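Local coordinates for isomerase prhC (Penicillium brasilianum, PDB 5X9J), which acts as an isomerase in the biosynthesis of the fungal meroterpenoid paraherquonin and works as a homodimer, at residues T26-I31 with V102-K108; K108-A114 with E127-Q133. All blocks are in the same frame, centred on the assembly; numbering follows the deposited sequence.

Contact 1: T26-I31 with V102-K108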
loop_
_atom_site.group_PDB
_atom_site.type_symbol
_atom_site.label_atom_id
_atom_site.label_comp_id
_atom_site.label_asym_id
_atom_site.label_seq_id
_atom_site.Cartn_x
_atom_site.Cartn_y
_atom_site.Cartn_z
ATOM N N THR B 26 1.517 8.004 -23.908
ATOM C CA THR B 26 2.304 7.570 -22.759
ATOM C C THR B 26 1.414 6.917 -21.707
ATOM O O THR B 26 1.786 5.890 -21.130
ATOM C CB THR B 26 3.080 8.750 -22.166
ATOM O OG1 THR B 26 4.018 9.238 -23.133
ATOM C CG2 THR B 26 3.858 8.325 -20.913
ATOM N N ARG B 27 0.215 7.466 -21.481
ATOM C CA ARG B 27 -0.677 6.872 -20.488
ATOM C C ARG B 27 -1.011 5.426 -20.842
ATOM O O ARG B 27 -0.969 4.541 -19.976
ATOM C CB ARG B 27 -1.958 7.700 -20.345
ATOM C CG ARG B 27 -3.021 7.027 -19.464
ATOM C CD ARG B 27 -4.219 7.935 -19.192
ATOM N NE ARG B 27 -3.767 9.106 -18.472
ATOM C CZ ARG B 27 -3.919 9.304 -17.165
ATOM N NH1 ARG B 27 -4.573 8.432 -16.409
ATOM N NH2 ARG B 27 -3.435 10.410 -16.626
ATOM N N GLU B 28 -1.309 5.159 -22.118
ATOM C CA GLU B 28 -1.663 3.804 -22.525
ATOM C C GLU B 28 -0.479 2.857 -22.388
ATOM O O GLU B 28 -0.647 1.715 -21.950
ATOM C CB GLU B 28 -2.192 3.802 -23.962
ATOM C CG GLU B 28 -3.469 4.607 -24.130
ATOM C CD GLU B 28 -3.872 4.780 -25.588
ATOM O OE1 GLU B 28 -4.704 3.996 -26.078
ATOM O OE2 GLU B 28 -3.348 5.695 -26.249
ATOM N N LYS B 29 0.722 3.309 -22.767
ATOM C CA LYS B 29 1.908 2.475 -22.611
ATOM C C LYS B 29 2.150 2.123 -21.146
ATOM O O LYS B 29 2.550 1.000 -20.829
ATOM C CB LYS B 29 3.142 3.176 -23.178
ATOM C CG LYS B 29 3.122 3.435 -24.681
ATOM C CD LYS B 29 4.455 4.027 -25.117
ATOM C CE LYS B 29 4.301 4.952 -26.311
ATOM N NZ LYS B 29 5.562 5.708 -26.590
ATOM N N LEU B 30 1.926 3.075 -20.241
ATOM C CA LEU B 30 2.144 2.788 -18.828
ATOM C C LEU B 30 1.115 1.791 -18.316
ATOM O O LEU B 30 1.455 0.873 -17.563
ATOM C CB LEU B 30 2.105 4.088 -18.021
ATOM C CG LEU B 30 3.340 4.994 -18.180
ATOM C CD1 LEU B 30 3.103 6.355 -17.570
ATOM C CD2 LEU B 30 4.573 4.350 -17.545
ATOM N N ILE B 31 -0.149 1.955 -18.718
ATOM C CA ILE B 31 -1.181 1.002 -18.322
ATOM C C ILE B 31 -0.866 -0.376 -18.884
ATOM O O ILE B 31 -0.955 -1.384 -18.175
ATOM C CB ILE B 31 -2.569 1.506 -18.766
ATOM C CG1 ILE B 31 -2.944 2.759 -17.975
ATOM C CG2 ILE B 31 -3.653 0.419 -18.579
ATOM C CD1 ILE B 31 -4.119 3.528 -18.574
ATOM N N VAL B 102 -1.681 7.257 -12.917
ATOM C CA VAL B 102 -0.723 7.218 -14.025
ATOM C C VAL B 102 -0.018 8.569 -14.142
ATOM O O VAL B 102 -0.665 9.596 -14.384
ATOM C CB VAL B 102 -1.401 6.845 -15.353
ATOM C CG1 VAL B 102 -0.349 6.524 -16.391
ATOM C CG2 VAL B 102 -2.343 5.656 -15.164
ATOM N N ASP B 103 1.310 8.556 -14.017
ATOM C CA ASP B 103 2.143 9.768 -14.044
ATOM C C ASP B 103 2.922 9.770 -15.363
ATOM O O ASP B 103 4.016 9.213 -15.455
ATOM C CB ASP B 103 3.085 9.820 -12.826
ATOM C CG ASP B 103 3.769 11.190 -12.649
ATOM O OD1 ASP B 103 3.907 11.943 -13.650
ATOM O OD2 ASP B 103 4.168 11.512 -11.499
ATOM N N GLU B 104 2.348 10.420 -16.380
ATOM C CA GLU B 104 2.937 10.393 -17.718
ATOM C C GLU B 104 4.275 11.122 -17.761
ATOM O O GLU B 104 5.227 10.639 -18.384
ATOM C CB GLU B 104 1.959 10.999 -18.719
ATOM C CG GLU B 104 0.644 10.224 -18.826
ATOM C CD GLU B 104 -0.475 11.047 -19.452
ATOM O OE1 GLU B 104 -0.232 11.704 -20.489
ATOM O OE2 GLU B 104 -1.596 11.052 -18.892
ATOM N N ALA B 105 4.377 12.270 -17.083
ATOM C CA ALA B 105 5.634 13.013 -17.072
ATOM C C ALA B 105 6.749 12.222 -16.400
ATOM O O ALA B 105 7.883 12.186 -16.892
ATOM C CB ALA B 105 5.437 14.357 -16.372
ATOM N N ALA B 106 6.456 11.581 -15.273
ATOM C CA ALA B 106 7.496 10.866 -14.548
ATOM C C ALA B 106 7.642 9.416 -14.985
ATOM O O ALA B 106 8.578 8.748 -14.534
ATOM C CB ALA B 106 7.227 10.924 -13.038
ATOM N N LYS B 107 6.755 8.920 -15.851
ATOM C CA LYS B 107 6.764 7.522 -16.292
ATOM C C LYS B 107 6.609 6.571 -15.103
ATOM O O LYS B 107 7.329 5.578 -14.966
ATOM C CB LYS B 107 8.028 7.195 -17.095
ATOM C CG LYS B 107 8.363 8.204 -18.209
ATOM C CD LYS B 107 7.367 8.159 -19.341
ATOM C CE LYS B 107 7.781 9.091 -20.481
ATOM N NZ LYS B 107 7.665 10.526 -20.094
ATOM N N LYS B 108 5.653 6.888 -14.237
ATOM C CA LYS B 108 5.323 6.075 -13.075
ATOM C C LYS B 108 3.851 5.687 -13.118
ATOM O O LYS B 108 3.012 6.426 -13.640
ATOM C CB LYS B 108 5.578 6.819 -11.764
ATOM C CG LYS B 108 7.012 6.844 -11.265
ATOM C CD LYS B 108 7.106 7.876 -10.129
ATOM C CE LYS B 108 8.200 7.533 -9.129
ATOM N NZ LYS B 108 9.581 7.803 -9.616
#
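Leu-30 and Val-102 form the close-packed part of this contact, their side chains running antiparallel to one another until CD1 of Leu-30 is 3.7 Å from CG1 of Val-102. The same CD1 reaches the turn backbone, 3.7 Å from the carbonyl O of Asp-103, while CD2 of Leu-30 rests against the main chain of Lys-107. Both residues are buried, and Cys-138 and Ala-134 add further contacts to Leu-30. At the other branch of Val-102 the fit is slacker: its CG2 meets CG1 of Ile-31 at 4.1 Å. The partner of the helix is the tight turn of a beta hairpin with a G1 bulge, in which Lys-107, with left-handed helical backbone angles, and Lys-108 both face Asp-103; OD1 of Asp-103 also accepts from the backbone N of Ala-106, an Asx motif. Polar groups take over at the partly exposed rim, which borders the second subunit. NE and NH2 of Arg-27 converge on a single oxygen, OE2 of Glu-104, at 2.9 Å and 3.0 Å. Neither bond is straight, at 140° and 137°, and the guanidinium and carboxylate planes stand 88° apart. CB of Val-102 lies over one guanidinium face near its rim. Arg-27 and Asp-103 also form reciprocal salt bridges with Asp-103 and Arg-27 of the second subunit, tying this edge to the dimer interface. On the Thr-26 side, CG2 stands anti to the backbone N and points at the turn, touching Lys-107 CD at 3.8 Å, where a folded lysine chain turns its NZ back to the carbonyl O of Glu-104.

Contact 2: K108-A114 with E127-Q133; sequences KIAFRAA and ENLVILQ
Phe-111 lies alongside Val-130, its ring pressed against the valine in a CH-pi contact: CB of Val-130 is 3.9 Å from the ring centroid and 24° off the ring normal. The ring gets there because CG stands over the backbone, flanked by N and C (chi1 57°), which swings it across toward the neighbouring strand. Leu-132 reaches the ring edge, its CD1 3.8 Å from CE2 of Phe-111, and Ile-109 runs beside Leu-132 on the same face. Ala-34 and Cys-38 of helix 26-43 also pack on the ring. On the opposite face, CB of Ala-110 touches CG1 of Ile-131 at 3.8 Å. CD2 of Leu-129 comes to 3.3 Å from the carbonyl O of Phe-111 and 3.9 Å from CG of Arg-112, the two side chains lying roughly perpendicular. The bend of Arg-112 at chi3 lets its guanidinium hold two waters in its plane: one bridges NH2 to OE1 of Glu-127, the other NE to the carbonyl O of Asn-128. Its direct charge partner is Asp-96, through NH1. At the far end, Lys-108 NZ is modelled implausibly close to Gln-133 OE1, 2.5 Å, a doubtful bond. Six backbone hydrogen bonds, paired at Ile-109/Leu-132, Phe-111/Val-130 and Ala-113/Asn-128, with N-to-C directions 151° apart, define a twisted antiparallel beta hairpin within the mixed sheet, one face turned to helix 26-43 and the other meeting the second subunit.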
loop_
_atom_site.group_PDB
_atom_site.type_symbol
_atom_site.label_atom_id
_atom_site.label_comp_id
_atom_site.label_asym_id
_atom_site.label_seq_id
_atom_site.Cartn_x
_atom_site.Cartn_y
_atom_site.Cartn_z
ATOM N N LYS B 108 5.653 6.888 -14.237
ATOM C CA LYS B 108 5.323 6.075 -13.075
ATOM C C LYS B 108 3.851 5.687 -13.118
ATOM O O LYS B 108 3.012 6.426 -13.640
ATOM C CB LYS B 108 5.578 6.819 -11.764
ATOM C CG LYS B 108 7.012 6.844 -11.265
ATOM C CD LYS B 108 7.106 7.876 -10.129
ATOM C CE LYS B 108 8.200 7.533 -9.129
ATOM N NZ LYS B 108 9.581 7.803 -9.616
ATOM N N ILE B 109 3.536 4.540 -12.522
ATOM C CA ILE B 109 2.148 4.121 -12.425
ATOM C C ILE B 109 1.956 3.386 -11.110
ATOM O O ILE B 109 2.787 2.569 -10.704
ATOM C CB ILE B 109 1.741 3.266 -13.650
ATOM C CG1 ILE B 109 0.260 2.873 -13.575
ATOM C CG2 ILE B 109 2.658 2.037 -13.805
ATOM C CD1 ILE B 109 -0.306 2.353 -14.938
ATOM N N ALA B 110 0.861 3.697 -10.430
ATOM C CA ALA B 110 0.493 3.011 -9.203
ATOM C C ALA B 110 -0.825 2.298 -9.452
ATOM O O ALA B 110 -1.753 2.891 -10.002
ATOM C CB ALA B 110 0.360 3.984 -8.028
ATOM N N PHE B 111 -0.906 1.027 -9.061
ATOM C CA PHE B 111 -2.136 0.288 -9.286
ATOM C C PHE B 111 -2.365 -0.696 -8.154
ATOM O O PHE B 111 -1.428 -1.158 -7.507
ATOM C CB PHE B 111 -2.117 -0.447 -10.634
ATOM C CG PHE B 111 -0.956 -1.396 -10.804
ATOM C CD1 PHE B 111 -1.082 -2.738 -10.474
ATOM C CD2 PHE B 111 0.250 -0.945 -11.322
ATOM C CE1 PHE B 111 -0.021 -3.617 -10.663
ATOM C CE2 PHE B 111 1.311 -1.801 -11.496
ATOM C CZ PHE B 111 1.172 -3.154 -11.180
ATOM N N ARG B 112 -3.632 -1.006 -7.926
ATOM C CA ARG B 112 -4.020 -2.034 -6.980
ATOM C C ARG B 112 -4.004 -3.392 -7.665
ATOM O O ARG B 112 -4.382 -3.514 -8.834
ATOM C CB ARG B 112 -5.412 -1.745 -6.426
ATOM C CG ARG B 112 -5.509 -0.477 -5.595
ATOM C CD ARG B 112 -6.942 -0.316 -5.097
ATOM N NE ARG B 112 -7.246 -1.267 -4.029
ATOM C CZ ARG B 112 -8.439 -1.386 -3.457
ATOM N NH1 ARG B 112 -9.453 -0.629 -3.868
ATOM N NH2 ARG B 112 -8.616 -2.261 -2.477
ATOM N N ALA B 113 -3.550 -4.409 -6.936
ATOM C CA ALA B 113 -3.468 -5.752 -7.479
ATOM C C ALA B 113 -3.888 -6.744 -6.405
ATOM O O ALA B 113 -3.897 -6.437 -5.207
ATOM C CB ALA B 113 -2.054 -6.072 -7.981
ATOM N N ALA B 114 -4.268 -7.933 -6.849
ATOM C CA ALA B 114 -4.552 -9.043 -5.959
ATOM C C ALA B 114 -3.724 -10.234 -6.411
ATOM O O ALA B 114 -3.302 -10.317 -7.565
ATOM C CB ALA B 114 -6.049 -9.398 -5.945
ATOM N N GLU B 127 -3.722 -8.768 -1.205
ATOM C CA GLU B 127 -4.047 -7.608 -2.015
ATOM C C GLU B 127 -2.924 -6.599 -1.846
ATOM O O GLU B 127 -2.306 -6.504 -0.779
ATOM C CB GLU B 127 -5.403 -7.011 -1.626
ATOM C CG GLU B 127 -6.580 -7.945 -1.979
ATOM C CD GLU B 127 -7.905 -7.510 -1.370
ATOM O OE1 GLU B 127 -8.099 -6.294 -1.143
ATOM O OE2 GLU B 127 -8.758 -8.390 -1.119
ATOM N N ASN B 128 -2.642 -5.870 -2.919
ATOM C CA ASN B 128 -1.372 -5.174 -3.042
ATOM C C ASN B 128 -1.597 -3.787 -3.623
ATOM O O ASN B 128 -2.611 -3.512 -4.267
ATOM C CB ASN B 128 -0.393 -5.957 -3.950
ATOM C CG ASN B 128 -0.222 -7.426 -3.514
ATOM O OD1 ASN B 128 0.800 -7.801 -2.937
ATOM N ND2 ASN B 128 -1.232 -8.256 -3.796
ATOM N N LEU B 129 -0.618 -2.920 -3.403
ATOM C CA LEU B 129 -0.476 -1.685 -4.163
ATOM C C LEU B 129 0.924 -1.713 -4.757
ATOM O O LEU B 129 1.903 -1.908 -4.032
ATOM C CB LEU B 129 -0.701 -0.451 -3.281
ATOM C CG LEU B 129 -0.882 0.928 -3.962
ATOM C CD1 LEU B 129 0.432 1.464 -4.546
ATOM C CD2 LEU B 129 -1.939 0.910 -5.019
ATOM N N VAL B 130 1.017 -1.571 -6.071
ATOM C CA VAL B 130 2.295 -1.650 -6.768
ATOM C C VAL B 130 2.553 -0.299 -7.413
ATOM O O VAL B 130 1.657 0.272 -8.038
ATOM C CB VAL B 130 2.308 -2.767 -7.827
ATOM C CG1 VAL B 130 3.645 -2.758 -8.599
ATOM C CG2 VAL B 130 2.083 -4.145 -7.167
ATOM N N ILE B 131 3.768 0.215 -7.262
ATOM C CA ILE B 131 4.216 1.362 -8.040
ATOM C C ILE B 131 5.329 0.891 -8.961
ATOM O O ILE B 131 6.283 0.254 -8.507
ATOM C CB ILE B 131 4.709 2.508 -7.142
ATOM C CG1 ILE B 131 3.590 2.984 -6.212
ATOM C CG2 ILE B 131 5.245 3.664 -8.016
ATOM C CD1 ILE B 131 4.051 4.087 -5.216
ATOM N N LEU B 132 5.223 1.217 -10.242
ATOM C CA LEU B 132 6.288 0.933 -11.192
ATOM C C LEU B 132 6.923 2.231 -11.665
ATOM O O LEU B 132 6.223 3.198 -11.973
ATOM C CB LEU B 132 5.774 0.158 -12.407
ATOM C CG LEU B 132 5.066 -1.166 -12.114
ATOM C CD1 LEU B 132 4.532 -1.777 -13.418
ATOM C CD2 LEU B 132 6.002 -2.139 -11.413
ATOM N N GLN B 133 8.247 2.243 -11.707
ATOM C CA GLN B 133 9.002 3.264 -12.416
ATOM C C GLN B 133 9.402 2.652 -13.748
ATOM O O GLN B 133 10.113 1.646 -13.781
ATOM C CB GLN B 133 10.239 3.707 -11.630
ATOM C CG GLN B 133 11.184 4.604 -12.447
ATOM C CD GLN B 133 10.605 5.982 -12.660
ATOM O OE1 GLN B 133 10.457 6.744 -11.711
ATOM N NE2 GLN B 133 10.246 6.305 -13.903
HETATM O O HOH W 1 -6.727 -4.030 -1.341
HETATM O O HOH W 2 -5.299 -3.373 -3.446
#

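How the contacts relate
From the N terminus, helix 26-43 comes first; contact 1 brings its opening turns to residues 102-108, closing a loop of 70 intervening residues that holds much of the helical part and several strands. Contact 2 then opens at Lys-108, the residue both share, and closes a far shorter loop of 12 residues within the hairpin of strands 108-119 and 124-134. The two loops therefore run in series, neither enclosing nor crossing the other. Physically they meet, with centres about 13 Å apart: Gln-133 NE2 probably donates to the carbonyl O of Ala-106, and Ile-109 packs on Ile-31. Together they join the N-terminal helix to neighbouring strands of one sheet, and both touch the second subunit.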